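Local structure of carbohydrate binding module (Uncultured bacterium, 2W3J) at residues G16-K21 against T26-I31; I41-S46 against A119-I124. The protein probably binds carbohydrates bearing uronic acid sugars, as a calcium-containing, non-catalytic module of family 35. One frame throughout, in Å; residues are numbered along the deposited sequence.

Contact 1 of 2, residues G16-K21 against T26-I31; sequences GVIDNK and TGTGFI. With CA (calcium ion), chain C.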
ATOM      1  N   GLY A  16      12.153   4.358   3.931  1.00 17.64           N
ATOM      2  CA  GLY A  16      12.202   5.687   3.307  1.00 16.86           C
ATOM      3  C   GLY A  16      11.563   6.762   4.166  1.00 17.07           C
ATOM      4  O   GLY A  16      11.749   6.789   5.383  1.00 17.55           O
ATOM      5  N   VAL A  17      10.837   7.680   3.529  1.00 16.33           N
ATOM      6  CA  VAL A  17      10.320   8.855   4.218  1.00 15.90           C
ATOM      7  C   VAL A  17       8.859   9.074   3.848  1.00 14.94           C
ATOM      8  O   VAL A  17       8.325   8.466   2.889  1.00 14.98           O
ATOM      9  CB  VAL A  17      11.120  10.138   3.820  1.00 16.38           C
ATOM     10  CG1 VAL A  17      12.611   9.942   4.103  1.00 19.13           C
ATOM     11  CG2 VAL A  17      10.892  10.494   2.372  1.00 16.24           C
ATOM     12  N   ILE A  18       8.208   9.964   4.589  1.00 13.93           N
ATOM     13  CA  ILE A  18       6.901  10.433   4.203  1.00 13.84           C
ATOM     14  C   ILE A  18       7.165  11.790   3.547  1.00 13.68           C
ATOM     15  O   ILE A  18       8.026  12.561   4.011  1.00 13.64           O
ATOM     16  CB  ILE A  18       6.008  10.569   5.445  1.00 14.84           C
ATOM     17  CG1 ILE A  18       5.783   9.163   6.070  1.00 17.42           C
ATOM     18  CG2 ILE A  18       4.692  11.308   5.144  1.00 15.73           C
ATOM     19  CD1 ILE A  18       5.161   9.206   7.419  1.00 21.30           C
ATOM     20  N   ASP A  19       6.430  12.081   2.483  1.00 13.05           N
ATOM     21  CA  ASP A  19       6.670  13.335   1.756  1.00 13.93           C
ATOM     22  C   ASP A  19       5.387  13.859   1.157  1.00 14.54           C
ATOM     23  O   ASP A  19       4.356  13.191   1.188  1.00 13.23           O
ATOM     24  CB  ASP A  19       7.729  13.153   0.683  1.00 14.98           C
ATOM     25  CG  ASP A  19       8.412  14.496   0.291  1.00 15.50           C
ATOM     26  OD1 ASP A  19       7.898  15.605   0.616  1.00 20.01           O
ATOM     27  OD2 ASP A  19       9.432  14.412  -0.375  1.00 21.59           O
ATOM     28  N   ASN A  20       5.420  15.087   0.633  1.00 14.58           N
ATOM     29  CA  ASN A  20       4.227  15.670   0.063  1.00 14.46           C
ATOM     30  C   ASN A  20       4.589  16.447  -1.220  1.00 15.78           C
ATOM     31  O   ASN A  20       3.772  17.276  -1.689  1.00 16.89           O
ATOM     32  CB  ASN A  20       3.518  16.609   1.052  1.00 15.06           C
ATOM     33  CG  ASN A  20       4.445  17.697   1.581  1.00 16.06           C
ATOM     34  OD1 ASN A  20       5.525  17.912   1.017  1.00 18.56           O
ATOM     35  ND2 ASN A  20       4.060  18.360   2.685  1.00 15.83           N
ATOM     36  N   LYS A  21       5.749  16.137  -1.792  1.00 16.75           N
ATOM     37  CA  LYS A  21       6.307  17.008  -2.848  0.50 18.00           C
ATOM     38  C   LYS A  21       5.498  17.008  -4.147  1.00 19.01           C
ATOM     39  O   LYS A  21       5.401  18.045  -4.821  1.00 20.99           O
ATOM     40  CB  LYS A  21       7.802  16.776  -3.082  0.50 18.55           C
ATOM     41  CG  LYS A  21       8.163  15.554  -3.865  0.50 19.10           C
ATOM     42  CD  LYS A  21       9.669  15.461  -4.080  0.50 22.37           C
ATOM     43  CE  LYS A  21      10.068  14.006  -4.240  0.50 22.08           C
ATOM     44  NZ  LYS A  21      11.511  13.765  -4.068  0.50 21.89           N
ATOM     45  N   THR A  26      -3.773  12.209  -0.897  1.00 16.55           N
ATOM     46  CA  THR A  26      -4.789  12.375   0.126  1.00 16.82           C
ATOM     47  C   THR A  26      -4.122  12.262   1.501  1.00 17.80           C
ATOM     48  O   THR A  26      -2.962  11.862   1.612  1.00 15.15           O
ATOM     49  CB  THR A  26      -5.901  11.337  -0.006  1.00 17.57           C
ATOM     50  OG1 THR A  26      -5.336  10.027   0.077  1.00 17.70           O
ATOM     51  CG2 THR A  26      -6.633  11.488  -1.341  1.00 19.17           C
ATOM     52  N   GLY A  27      -4.815  12.659   2.563  1.00 17.86           N
ATOM     53  CA  GLY A  27      -4.156  12.711   3.857  1.00 18.78           C
ATOM     54  C   GLY A  27      -3.035  13.731   3.836  1.00 18.81           C
ATOM     55  O   GLY A  27      -3.137  14.762   3.142  1.00 20.76           O
ATOM     56  N   THR A  28      -1.970  13.462   4.584  1.00 18.90           N
ATOM     57  CA  THR A  28      -0.857  14.408   4.760  1.00 19.64           C
ATOM     58  C   THR A  28       0.201  14.313   3.653  1.00 17.52           C
ATOM     59  O   THR A  28       1.085  15.180   3.534  1.00 16.67           O
ATOM     60  CB  THR A  28      -0.093  14.160   6.135  1.00 19.36           C
ATOM     61  OG1 THR A  28       0.638  12.907   6.094  1.00 25.69           O
ATOM     62  CG2 THR A  28      -1.022  14.142   7.278  1.00 24.54           C
ATOM     63  N   GLY A  29       0.165  13.235   2.870  1.00 15.36           N
ATOM     64  CA  GLY A  29       1.301  13.012   1.974  1.00 13.82           C
ATOM     65  C   GLY A  29       1.298  11.594   1.480  1.00 14.02           C
ATOM     66  O   GLY A  29       0.238  11.013   1.304  1.00 14.46           O
ATOM     67  N   PHE A  30       2.477  11.038   1.274  1.00 13.62           N
ATOM     68  CA  PHE A  30       2.563   9.683   0.736  1.00 13.39           C
ATOM     69  C   PHE A  30       3.896   9.127   1.172  1.00 13.31           C
ATOM     70  O   PHE A  30       4.747   9.871   1.696  1.00 13.38           O
ATOM     71  CB  PHE A  30       2.518   9.714  -0.804  1.00 13.19           C
ATOM     72  CG  PHE A  30       3.463  10.710  -1.431  1.00 13.65           C
ATOM     73  CD1 PHE A  30       4.791  10.369  -1.706  1.00 12.46           C
ATOM     74  CD2 PHE A  30       3.019  11.992  -1.757  1.00 13.73           C
ATOM     75  CE1 PHE A  30       5.688  11.285  -2.287  1.00 13.75           C
ATOM     76  CE2 PHE A  30       3.919  12.903  -2.377  1.00 12.77           C
ATOM     77  CZ  PHE A  30       5.240  12.539  -2.629  1.00 13.35           C
ATOM     78  N   ILE A  31       4.076   7.819   0.975  1.00 13.03           N
ATOM     79  CA  ILE A  31       5.350   7.173   1.286  1.00 13.08           C
ATOM     80  C   ILE A  31       6.304   7.228   0.084  1.00 13.99           C
ATOM     81  O   ILE A  31       5.944   6.867  -1.012  1.00 13.78           O
ATOM     82  CB  ILE A  31       5.143   5.703   1.678  1.00 13.44           C
ATOM     83  CG1 ILE A  31       4.224   5.601   2.913  1.00 16.88           C
ATOM     84  CG2 ILE A  31       6.491   5.012   1.922  1.00 12.84           C
ATOM     85  CD1 ILE A  31       4.611   6.484   4.094  1.00 19.61           C
TER
HETATM   86 CA    CA C1139      -1.776   9.764   1.547  1.00 22.79          CA
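D19 and F30 face each other as an antiparallel hydrogen-bonded pair, D19 N giving to F30 O and F30 N to D19 O, both at 2.9 Å. The first bond is the straighter, 163° at the hydrogen against 146°. F30 takes the tight rotamer with CG between its own N and carbonyl carbon (chi1 49°), which swings the ring back across residues 19-21. D19 O then lies over one ring face, nearest F30 CD2 at 3.4 Å and displaced toward the rim, while N20 CA and K21 N come in obliquely near CE2 and CZ. W92 meets the same ring edge-to-face. The segments form a short two-stranded beta hairpin, 17-19 with 30-32; a type II' turn from T26 to G29 ends the connection and leads into the second strand. Carbonyl oxygens T26 O and G29 O of that turn each bind calcium at 2.4 Å, and E5, E6 and D122 complete the site; E6 OE2 also hydrogen-bonds T28 OG1. A beta carbon at G29 would run into D19 O. On the other sheet face, I18 and I31 are a non-hydrogen-bonded pair whose side chains slant across one another, CG1 of I18 reaching CD1 of I31 at 3.5 Å.

Contact 2 of 2, residues I41-S46 against A119-I124; sequences IVWSLS and ANIDSI. With CA (calcium ion), chain C.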
ATOM      1  N   ILE A  41       6.157  -1.252   3.105  1.00 15.09           N
ATOM      2  CA  ILE A  41       5.199  -0.517   3.916  1.00 14.23           C
ATOM      3  C   ILE A  41       4.345  -1.594   4.583  1.00 14.18           C
ATOM      4  O   ILE A  41       4.048  -2.628   3.953  1.00 15.13           O
ATOM      5  CB  ILE A  41       4.295   0.325   3.045  1.00 14.47           C
ATOM      6  CG1 ILE A  41       5.106   1.387   2.322  1.00 13.60           C
ATOM      7  CG2 ILE A  41       3.226   0.992   3.942  1.00 14.55           C
ATOM      8  CD1 ILE A  41       4.258   2.142   1.222  1.00 14.78           C
ATOM      9  N   VAL A  42       3.987  -1.364   5.847  1.00 14.10           N
ATOM     10  CA  VAL A  42       3.187  -2.330   6.617  1.00 14.04           C
ATOM     11  C   VAL A  42       1.978  -1.635   7.213  1.00 14.38           C
ATOM     12  O   VAL A  42       2.098  -0.549   7.796  1.00 14.73           O
ATOM     13  CB  VAL A  42       4.021  -2.917   7.778  1.00 15.02           C
ATOM     14  CG1 VAL A  42       3.178  -3.889   8.614  1.00 16.21           C
ATOM     15  CG2 VAL A  42       5.272  -3.641   7.210  1.00 17.30           C
ATOM     16  N   TRP A  43       0.824  -2.294   7.096  1.00 15.60           N
ATOM     17  CA  TRP A  43      -0.434  -1.823   7.672  1.00 15.40           C
ATOM     18  C   TRP A  43      -1.030  -2.919   8.563  1.00 16.54           C
ATOM     19  O   TRP A  43      -0.640  -4.103   8.453  1.00 15.82           O
ATOM     20  CB  TRP A  43      -1.445  -1.569   6.573  1.00 14.98           C
ATOM     21  CG  TRP A  43      -1.094  -0.451   5.579  1.00 14.80           C
ATOM     22  CD1 TRP A  43      -1.372   0.888   5.717  1.00 16.13           C
ATOM     23  CD2 TRP A  43      -0.468  -0.613   4.305  1.00 16.48           C
ATOM     24  NE1 TRP A  43      -0.967   1.566   4.570  1.00 15.27           N
ATOM     25  CE2 TRP A  43      -0.416   0.666   3.696  1.00 14.27           C
ATOM     26  CE3 TRP A  43       0.014  -1.722   3.595  1.00 17.26           C
ATOM     27  CZ2 TRP A  43       0.121   0.867   2.429  1.00 16.79           C
ATOM     28  CZ3 TRP A  43       0.557  -1.517   2.322  1.00 19.34           C
ATOM     29  CH2 TRP A  43       0.614  -0.225   1.760  1.00 17.08           C
ATOM     30  N   SER A  44      -1.965  -2.524   9.432  1.00 16.28           N
ATOM     31  CA  SER A  44      -2.652  -3.499  10.317  1.00 17.98           C
ATOM     32  C   SER A  44      -4.139  -3.164  10.286  1.00 18.26           C
ATOM     33  O   SER A  44      -4.519  -2.001  10.471  1.00 18.64           O
ATOM     34  CB  SER A  44      -2.135  -3.360  11.750  1.00 17.74           C
ATOM     35  OG  SER A  44      -2.749  -4.305  12.658  1.00 21.03           O
ATOM     36  N   LEU A  45      -4.973  -4.172  10.042  1.00 18.56           N
ATOM     37  CA  LEU A  45      -6.415  -3.966   9.982  0.50 19.62           C
ATOM     38  C   LEU A  45      -7.161  -5.080  10.683  1.00 20.78           C
ATOM     39  O   LEU A  45      -6.618  -6.162  10.897  1.00 20.86           O
ATOM     40  CB  LEU A  45      -6.904  -3.878   8.530  0.50 19.50           C
ATOM     41  CG  LEU A  45      -6.985  -5.078   7.580  0.50 19.84           C
ATOM     42  CD1 LEU A  45      -8.068  -6.097   7.954  0.50 18.16           C
ATOM     43  CD2 LEU A  45      -7.226  -4.578   6.167  0.50 19.03           C
ATOM     44  N   SER A  46      -8.419  -4.814  11.003  1.00 21.42           N
ATOM     45  CA  SER A  46      -9.300  -5.852  11.538  0.50 22.22           C
ATOM     46  C   SER A  46     -10.419  -6.092  10.558  1.00 22.05           C
ATOM     47  O   SER A  46     -10.940  -5.142   9.962  1.00 21.66           O
ATOM     48  CB  SER A  46      -9.902  -5.416  12.874  0.50 22.33           C
ATOM     49  OG  SER A  46      -8.891  -5.205  13.833  0.50 24.07           O
ATOM     50  N   ALA A 119       6.720   2.435  -5.861  1.00 13.27           N
ATOM     51  CA  ALA A 119       6.071   3.673  -6.303  1.00 13.06           C
ATOM     52  C   ALA A 119       5.757   4.497  -5.048  1.00 13.06           C
ATOM     53  O   ALA A 119       5.782   3.989  -3.918  1.00 12.76           O
ATOM     54  CB  ALA A 119       4.790   3.359  -7.045  1.00 12.61           C
ATOM     55  N   ASN A 120       5.464   5.776  -5.234  1.00 12.23           N
ATOM     56  CA  ASN A 120       5.067   6.600  -4.087  1.00 12.68           C
ATOM     57  C   ASN A 120       3.666   6.153  -3.710  1.00 12.25           C
ATOM     58  O   ASN A 120       2.765   6.218  -4.524  1.00 13.82           O
ATOM     59  CB  ASN A 120       5.063   8.082  -4.478  1.00 13.23           C
ATOM     60  CG  ASN A 120       6.462   8.605  -4.720  1.00 14.02           C
ATOM     61  OD1 ASN A 120       7.448   8.038  -4.223  1.00 14.12           O
ATOM     62  ND2 ASN A 120       6.558   9.744  -5.421  1.00 13.27           N
ATOM     63  N   ILE A 121       3.486   5.724  -2.466  1.00 11.45           N
ATOM     64  CA  ILE A 121       2.186   5.109  -2.088  1.00 11.52           C
ATOM     65  C   ILE A 121       1.348   6.097  -1.278  1.00 10.36           C
ATOM     66  O   ILE A 121       1.748   6.509  -0.181  1.00 12.74           O
ATOM     67  CB  ILE A 121       2.386   3.843  -1.272  1.00 12.59           C
ATOM     68  CG1 ILE A 121       3.306   2.851  -2.026  1.00 11.88           C
ATOM     69  CG2 ILE A 121       0.975   3.216  -0.930  1.00 11.72           C
ATOM     70  CD1 ILE A 121       2.749   2.468  -3.410  1.00 12.56           C
ATOM     71  N   ASP A 122       0.228   6.517  -1.858  1.00 11.07           N
ATOM     72  CA  ASP A 122      -0.647   7.525  -1.229  1.00 12.14           C
ATOM     73  C   ASP A 122      -1.498   6.877  -0.127  1.00 13.29           C
ATOM     74  O   ASP A 122      -1.662   7.420   0.967  1.00 13.42           O
ATOM     75  CB  ASP A 122      -1.560   8.118  -2.301  1.00 12.40           C
ATOM     76  CG  ASP A 122      -2.513   9.137  -1.738  1.00 15.43           C
ATOM     77  OD1 ASP A 122      -2.088   9.881  -0.810  1.00 14.88           O
ATOM     78  OD2 ASP A 122      -3.648   9.190  -2.245  1.00 19.69           O
ATOM     79  N   SER A 123      -2.060   5.725  -0.442  1.00 13.52           N
ATOM     80  CA  SER A 123      -3.000   5.097   0.487  1.00 12.77           C
ATOM     81  C   SER A 123      -3.313   3.688   0.019  1.00 13.46           C
ATOM     82  O   SER A 123      -3.056   3.311  -1.134  1.00 14.18           O
ATOM     83  CB  SER A 123      -4.318   5.902   0.480  1.00 11.82           C
ATOM     84  OG  SER A 123      -4.890   5.937  -0.852  1.00 15.13           O
ATOM     85  N   ILE A 124      -3.890   2.912   0.922  1.00 12.62           N
ATOM     86  CA  ILE A 124      -4.536   1.670   0.535  1.00 14.45           C
ATOM     87  C   ILE A 124      -5.978   1.699   1.077  1.00 14.95           C
ATOM     88  O   ILE A 124      -6.204   2.139   2.195  1.00 15.60           O
ATOM     89  CB  ILE A 124      -3.750   0.396   0.962  1.00 14.72           C
ATOM     90  CG1 ILE A 124      -4.398  -0.838   0.341  1.00 14.77           C
ATOM     91  CG2 ILE A 124      -3.601   0.209   2.488  1.00 15.17           C
ATOM     92  CD1 ILE A 124      -3.569  -2.080   0.608  1.00 18.27           C
TER
HETATM   93 CA    CA C1139      -1.776   9.764   1.547  1.00 22.79          CA
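The W43 indole is sandwiched between two isoleucine methyls. I124 CG2 sits over one face, 3.6 Å from the centroid of the five-membered ring and 16° off its normal, a CH-pi contact; on the opposite face I41 CG2, from W43's own strand, lies toward the rim. At the edge, near the ring plane, I121 CG2 approaches W43 CZ2 at 4.2 Å. This is the core of a beta-sandwich, the fold of family 6-like modules: strands 40-47 and 120-126 belong to different sheets, their axes 10.0 Å apart and 20° from parallel, with no hydrogen bond between the two segments. I124 puts CG2 between its backbone N and carbonyl carbon, with CG1 anti to N (chi1 -172°), and this aims the methyl at the indole. With an alanine in place of W43, I124 CG2 and I41 CG2 would probably lose the flat surface between them, and a gap is likely to open between the sheets. D122 and S123 form a classic beta bulge opposite R58, so I121 and I124, three residues apart, both point inward, while D122 binds calcium through O and OD1 and its OD2 salt-bridges R58. Beside the indole, I41 CD1 presses on I121 CG1 at 3.5 Å, a close packing distance for two saturated carbons.

Contact 1 closes before contact 2 opens along the chain, and strand 30-32 is followed directly by strand 40-47. They lie about 12 Å apart, centre to centre: contact 2 is buried about 3 Å from the centre of the chain, between the two main sheets, whereas contact 1 is a partly buried hairpin centred about 12 Å from it. Strand 120-126 connects them. I31 N lies 2.9 Å from I121 O, and T26 N lies 2.9 Å from D122 OD1, both probable hydrogen bonds. One calcium ion also takes ligands from both contacts, T26 and G29 from the first and D122 from the second, so metal and backbone together tie the peripheral hairpin to the sandwich core.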